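Long-range contacts in 6-pyruvoyl tetrahydrobiopterin synthase (Plasmodium vivax, PDB 3LX3), which belongs to the zinc-containing 6-pyruvoyl tetrahydropterin synthase family and, in this crystal, binds a zinc ion and 2-amino-1,5-dihydropteridine-4,6-dione: residues Q19-L24 / G60-D65; D105-T110 / F119-C124. One frame throughout, in Å; residues are numbered along the deposited sequence.

Two antiparallel strand pairings, in separate sheets, occupy opposite ends of this subunit. Interaction 1 comes first along the sequence and joins strands 20-40 and 48-61, antiparallel neighbours in the large antiparallel sheet. Interaction 2 follows it and joins the open end of the hairpin of strands 106-111 and 116-120 within a smaller antiparallel sheet. Their centres lie 44 Å apart, on opposite sides of the chain's centre, and their nearest atoms are about 27 Å apart, so neither touches the other. Each lies beside a different copy of the protein in the six-chain assembly, so both ends of this elongated subunit take part in oligomer contacts.

Interaction 1 (Q19-L24 / G60-D65); sequences QIAELL and GNIQGD
Gln19 and Ile62 meet near the start of strand 20-40 and the finish of its antiparallel neighbour 48-61, in the main sheet of the tunnelling fold (T-fold), to which this family belongs. Ile62 N gives its hydrogen to Gln19 O at 2.8 Å, and the same oxygen receives a weaker CA-H...O contact from Asn61 CA. One step further in, Ala21 and Gly60 form a hydrogen-bonded pair. Ala21 N reaches Gly60 O at 2.9 Å, while the return bond, from Gly60 N to Ala21 O, is longer at 3.2 Å.

Between these bonds Ile20 faces Asn61 as a non-hydrogen-bonded pair. Their side chains diverge, yet Ile20 CG1 still comes within 3.6 Å of Asn61 OD1. Ala21 CB rests against Ile62 CG1 at 4.0 Å, a branch that stands anti to its own carbonyl carbon (chi1 -57°), and CD1 beyond it touches Gln19 CB at 4.1 Å.

Further out, Leu139 of the second subunit packs on both Gln19 and Ile62, and residues 22-24 pair with a strand of that subunit, continuing the sheet across the interface. Past the strand end, Gln63 folds back on its own segment: its NE2 lies 3.0 Å from Asn61 O, in a nearly straight bond that arrives from above the carbonyl plane, 60° out of it.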
loop_
_atom_site.group_PDB
_atom_site.type_symbol
_atom_site.label_atom_id
_atom_site.label_comp_id
_atom_site.label_asym_id
_atom_site.label_seq_id
_atom_site.Cartn_x
_atom_site.Cartn_y
_atom_site.Cartn_z
ATOM N N GLN A 19 -15.154 18.129 22.178
ATOM C CA GLN A 19 -15.004 17.640 20.822
ATOM C C GLN A 19 -14.417 16.218 20.858
ATOM O O GLN A 19 -13.322 16.014 21.385
ATOM C CB GLN A 19 -14.084 18.579 20.042
ATOM C CG GLN A 19 -14.633 20.012 19.890
ATOM C CD GLN A 19 -15.695 20.157 18.802
ATOM O OE1 GLN A 19 -15.967 19.229 18.043
ATOM N NE2 GLN A 19 -16.305 21.338 18.733
ATOM N N ILE A 20 -15.165 15.256 20.305
ATOM C CA ILE A 20 -14.738 13.863 20.215
ATOM C C ILE A 20 -13.782 13.699 19.053
ATOM O O ILE A 20 -13.979 14.270 17.959
ATOM C CB ILE A 20 -15.937 12.891 20.016
ATOM C CG1 ILE A 20 -16.877 12.931 21.219
ATOM C CG2 ILE A 20 -15.440 11.431 19.771
ATOM C CD1 ILE A 20 -18.291 12.429 20.931
ATOM N N ALA A 21 -12.727 12.913 19.258
ATOM C CA ALA A 21 -11.905 12.471 18.150
ATOM C C ALA A 21 -11.634 10.988 18.308
ATOM O O ALA A 21 -11.586 10.480 19.428
ATOM C CB ALA A 21 -10.554 13.258 18.011
ATOM N N GLU A 22 -11.440 10.329 17.175
ATOM C CA GLU A 22 -11.049 8.913 17.111
ATOM C C GLU A 22 -9.626 8.834 16.623
ATOM O O GLU A 22 -9.317 9.344 15.571
ATOM C CB GLU A 22 -11.968 8.166 16.181
ATOM C CG GLU A 22 -11.687 6.732 15.970
ATOM C CD GLU A 22 -12.705 6.145 15.016
ATOM O OE1 GLU A 22 -12.385 5.947 13.819
ATOM O OE2 GLU A 22 -13.843 5.922 15.439
ATOM N N LEU A 23 -8.761 8.172 17.387
ATOM C CA LEU A 23 -7.376 8.009 17.008
ATOM C C LEU A 23 -7.153 6.580 16.497
ATOM O O LEU A 23 -7.740 5.616 17.043
ATOM C CB LEU A 23 -6.458 8.250 18.184
ATOM C CG LEU A 23 -6.522 9.628 18.797
ATOM C CD1 LEU A 23 -5.438 9.769 19.856
ATOM C CD2 LEU A 23 -6.478 10.776 17.797
ATOM N N LEU A 24 -6.304 6.452 15.490
ATOM C CA LEU A 24 -5.906 5.169 14.921
ATOM C C LEU A 24 -4.408 5.109 14.853
ATOM O O LEU A 24 -3.776 6.016 14.274
ATOM C CB LEU A 24 -6.456 4.997 13.506
ATOM C CG LEU A 24 -5.972 3.756 12.725
ATOM C CD1 LEU A 24 -6.475 2.475 13.367
ATOM C CD2 LEU A 24 -6.486 3.892 11.285
ATOM N N GLY A 60 -12.207 9.495 22.374
ATOM C CA GLY A 60 -12.333 10.287 23.606
ATOM C C GLY A 60 -12.501 11.728 23.206
ATOM O O GLY A 60 -12.592 12.047 22.018
ATOM N N ASN A 61 -12.545 12.616 24.180
ATOM C CA ASN A 61 -12.567 14.046 23.910
ATOM C C ASN A 61 -11.145 14.577 23.766
ATOM O O ASN A 61 -10.227 14.108 24.461
ATOM C CB ASN A 61 -13.265 14.797 25.050
ATOM C CG ASN A 61 -14.697 14.380 25.237
ATOM O OD1 ASN A 61 -15.398 14.087 24.288
ATOM N ND2 ASN A 61 -15.145 14.376 26.485
ATOM N N ILE A 62 -10.972 15.569 22.904
ATOM C CA ILE A 62 -9.676 16.265 22.791
ATOM C C ILE A 62 -9.468 17.021 24.103
ATOM O O ILE A 62 -10.380 17.779 24.552
ATOM C CB ILE A 62 -9.650 17.243 21.603
ATOM C CG1 ILE A 62 -9.963 16.508 20.307
ATOM C CG2 ILE A 62 -8.298 17.950 21.487
ATOM C CD1 ILE A 62 -10.281 17.425 19.137
ATOM N N GLN A 63 -8.338 16.787 24.764
ATOM C CA GLN A 63 -8.009 17.416 26.050
ATOM C C GLN A 63 -7.368 18.792 25.857
ATOM O O GLN A 63 -7.094 19.211 24.723
ATOM C CB GLN A 63 -7.074 16.510 26.835
ATOM C CG GLN A 63 -7.678 15.148 27.103
ATOM C CD GLN A 63 -8.952 15.245 27.938
ATOM O OE1 GLN A 63 -8.912 15.634 29.104
ATOM N NE2 GLN A 63 -10.083 14.993 27.314
ATOM N N GLY A 64 -7.151 19.488 26.967
ATOM C CA GLY A 64 -6.597 20.838 26.918
ATOM C C GLY A 64 -5.207 20.924 26.304
ATOM O O GLY A 64 -4.770 22.007 25.890
ATOM N N ASP A 65 -4.480 19.801 26.301
ATOM C CA ASP A 65 -3.148 19.766 25.711
ATOM C C ASP A 65 -3.142 19.550 24.177
ATOM O O ASP A 65 -2.095 19.631 23.535
ATOM C CB ASP A 65 -2.197 18.769 26.402
ATOM C CG ASP A 65 -2.667 17.343 26.377
ATOM O OD1 ASP A 65 -3.601 17.021 25.626
ATOM O OD2 ASP A 65 -2.068 16.520 27.130
#

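Interaction 2 (D105-T110 / F119-C124); sequences DNFKIT and FPKRDC
Asp105 O is held by two donors, the backbone N of Lys121 and a water. The Lys121 N bond is 2.8 Å long and practically straight, 179° at the hydrogen, although the donor is tilted from the carbonyl plane. The water donates to Asp105 O and accepts from Arg122 N, tying the residue just before the strand to the short 3-10 segment 121-123. A second water lies between the charged ends, donating to Asp105 OD1 and accepting from Lys121 NZ. It bridges a carboxylate and an ammonium group whose charged atoms are 5.1 Å apart, from Asp105 OD1 to Lys121 NZ.

Deeper in, Phe107 and Phe119 exchange both backbone bonds of a hydrogen-bonded pair, with Phe107 N to Phe119 O at 2.8 Å and Phe119 N to Phe107 O at 2.9 Å. Lys121 CG sits over the centre of one face of the Phe107 ring, a CH-pi contact 3.7 Å from the centroid and 14° off the ring normal. With CG anti to the carbonyl carbon (chi1 -69°), the Lys121 and Phe107 side chains cross at about a right angle, and the extended lysine chain runs on until CE passes Asn106 O. Cys124 SG takes the ring edge instead, 3.9 Å from Phe107 CD2, as a sulfur-aromatic contact. Ile109 CD1 meets Phe119 CE2 at 4.0 Å, and the Phe119 ring also meets that of Phe89.

Asn106 turns its ND2 to Glu116 O of the third subunit and to Ser118 OG of its own chain, while Asp123 forms a salt bridge with Arg44 of the third subunit. The whole arrangement is that of an antiparallel beta hairpin whose second strand leaves through a 3-10 turn.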
loop_
_atom_site.group_PDB
_atom_site.type_symbol
_atom_site.label_atom_id
_atom_site.label_comp_id
_atom_site.label_asym_id
_atom_site.label_seq_id
_atom_site.Cartn_x
_atom_site.Cartn_y
_atom_site.Cartn_z
ATOM N N ASP A 105 11.606 -30.144 28.934
ATOM C CA ASP A 105 11.481 -28.687 28.707
ATOM C C ASP A 105 10.696 -28.359 27.439
ATOM O O ASP A 105 10.845 -27.287 26.871
ATOM C CB ASP A 105 12.867 -28.051 28.676
ATOM C CG ASP A 105 13.620 -28.292 29.949
ATOM O OD1 ASP A 105 13.025 -28.173 31.013
ATOM O OD2 ASP A 105 14.825 -28.610 29.839
ATOM N N ASN A 106 9.841 -29.289 27.047
ATOM C CA ASN A 106 8.973 -29.140 25.870
ATOM C C ASN A 106 7.502 -29.208 26.215
ATOM O O ASN A 106 7.111 -29.729 27.255
ATOM C CB ASN A 106 9.244 -30.260 24.863
ATOM C CG ASN A 106 10.432 -29.995 23.980
ATOM O OD1 ASN A 106 11.452 -29.463 24.453
ATOM N ND2 ASN A 106 10.309 -30.339 22.671
ATOM N N PHE A 107 6.697 -28.658 25.300
ATOM C CA PHE A 107 5.257 -28.938 25.256
ATOM C C PHE A 107 5.026 -29.928 24.141
ATOM O O PHE A 107 5.483 -29.714 22.990
ATOM C CB PHE A 107 4.433 -27.686 24.973
ATOM C CG PHE A 107 4.380 -26.682 26.111
ATOM C CD1 PHE A 107 3.839 -27.017 27.350
ATOM C CD2 PHE A 107 4.862 -25.395 25.931
ATOM C CE1 PHE A 107 3.780 -26.088 28.370
ATOM C CE2 PHE A 107 4.818 -24.475 26.951
ATOM C CZ PHE A 107 4.293 -24.837 28.174
ATOM N N LYS A 108 4.319 -31.002 24.483
ATOM C CA LYS A 108 3.885 -32.002 23.509
ATOM C C LYS A 108 2.374 -31.843 23.322
ATOM O O LYS A 108 1.612 -31.826 24.280
ATOM C CB LYS A 108 4.269 -33.406 23.952
ATOM C CG LYS A 108 3.711 -34.529 23.072
ATOM C CD LYS A 108 4.127 -35.862 23.622
ATOM C CE LYS A 108 3.523 -36.971 22.814
ATOM N NZ LYS A 108 3.930 -38.308 23.360
ATOM N N ILE A 109 1.942 -31.708 22.084
ATOM C CA ILE A 109 0.558 -31.465 21.758
ATOM C C ILE A 109 0.049 -32.640 20.953
ATOM O O ILE A 109 0.635 -32.971 19.934
ATOM C CB ILE A 109 0.386 -30.203 20.896
ATOM C CG1 ILE A 109 0.991 -28.989 21.605
ATOM C CG2 ILE A 109 -1.122 -29.954 20.585
ATOM C CD1 ILE A 109 0.944 -27.721 20.757
ATOM N N THR A 110 -1.013 -33.286 21.430
ATOM C CA THR A 110 -1.628 -34.401 20.732
ATOM C C THR A 110 -3.035 -33.989 20.304
ATOM O O THR A 110 -3.819 -33.452 21.098
ATOM C CB THR A 110 -1.698 -35.650 21.573
ATOM O OG1 THR A 110 -0.383 -35.982 22.057
ATOM C CG2 THR A 110 -2.238 -36.821 20.751
ATOM N N PHE A 119 7.439 -29.009 20.956
ATOM C CA PHE A 119 8.230 -27.798 20.817
ATOM C C PHE A 119 8.857 -27.440 22.151
ATOM O O PHE A 119 8.253 -27.654 23.178
ATOM C CB PHE A 119 7.324 -26.578 20.475
ATOM C CG PHE A 119 6.306 -26.773 19.366
ATOM C CD1 PHE A 119 6.679 -27.260 18.147
ATOM C CD2 PHE A 119 4.981 -26.481 19.546
ATOM C CE1 PHE A 119 5.723 -27.416 17.117
ATOM C CE2 PHE A 119 4.065 -26.668 18.465
ATOM C CZ PHE A 119 4.483 -27.054 17.300
ATOM N N PRO A 120 10.082 -26.861 22.147
ATOM C CA PRO A 120 10.565 -26.339 23.390
ATOM C C PRO A 120 9.566 -25.353 24.013
ATOM O O PRO A 120 8.965 -24.564 23.295
ATOM C CB PRO A 120 11.825 -25.588 22.993
ATOM C CG PRO A 120 12.256 -26.225 21.676
ATOM C CD PRO A 120 10.961 -26.539 21.027
ATOM N N LYS A 121 9.389 -25.404 25.320
ATOM C CA LYS A 121 8.456 -24.499 26.011
ATOM C C LYS A 121 8.773 -23.051 25.713
ATOM O O LYS A 121 7.873 -22.247 25.528
ATOM C CB LYS A 121 8.486 -24.732 27.527
ATOM C CG LYS A 121 7.920 -26.051 27.998
ATOM C CD LYS A 121 8.136 -26.224 29.505
ATOM C CE LYS A 121 7.698 -27.558 30.019
ATOM N NZ LYS A 121 8.011 -27.599 31.539
ATOM N N ARG A 122 10.069 -22.727 25.643
ATOM C CA ARG A 122 10.509 -21.341 25.419
ATOM C C ARG A 122 10.186 -20.836 24.018
ATOM O O ARG A 122 10.185 -19.620 23.792
ATOM C CB ARG A 122 11.998 -21.188 25.693
ATOM C CG ARG A 122 12.929 -21.939 24.793
ATOM C CD ARG A 122 14.400 -21.606 25.118
ATOM N NE ARG A 122 14.614 -20.165 24.970
ATOM C CZ ARG A 122 14.993 -19.545 23.852
ATOM N NH1 ARG A 122 15.121 -18.225 23.848
ATOM N NH2 ARG A 122 15.278 -20.223 22.750
ATOM N N ASP A 123 9.882 -21.745 23.091
ATOM C CA ASP A 123 9.488 -21.350 21.731
ATOM C C ASP A 123 8.000 -21.030 21.674
ATOM O O ASP A 123 7.504 -20.584 20.644
ATOM C CB ASP A 123 9.757 -22.474 20.717
ATOM C CG ASP A 123 11.201 -22.610 20.344
ATOM O OD1 ASP A 123 12.114 -22.578 21.232
ATOM O OD2 ASP A 123 11.495 -22.828 19.128
ATOM N N CYS A 124 7.270 -21.286 22.749
ATOM C CA CYS A 124 5.828 -21.131 22.770
ATOM C C CYS A 124 5.410 -19.970 23.679
ATOM O O CYS A 124 6.088 -19.701 24.700
ATOM C CB CYS A 124 5.154 -22.383 23.304
ATOM S SG CYS A 124 5.511 -23.900 22.370
HETATM O O HOH W 1 12.155 -24.676 26.757
HETATM O O HOH W 2 10.792 -26.840 31.723
#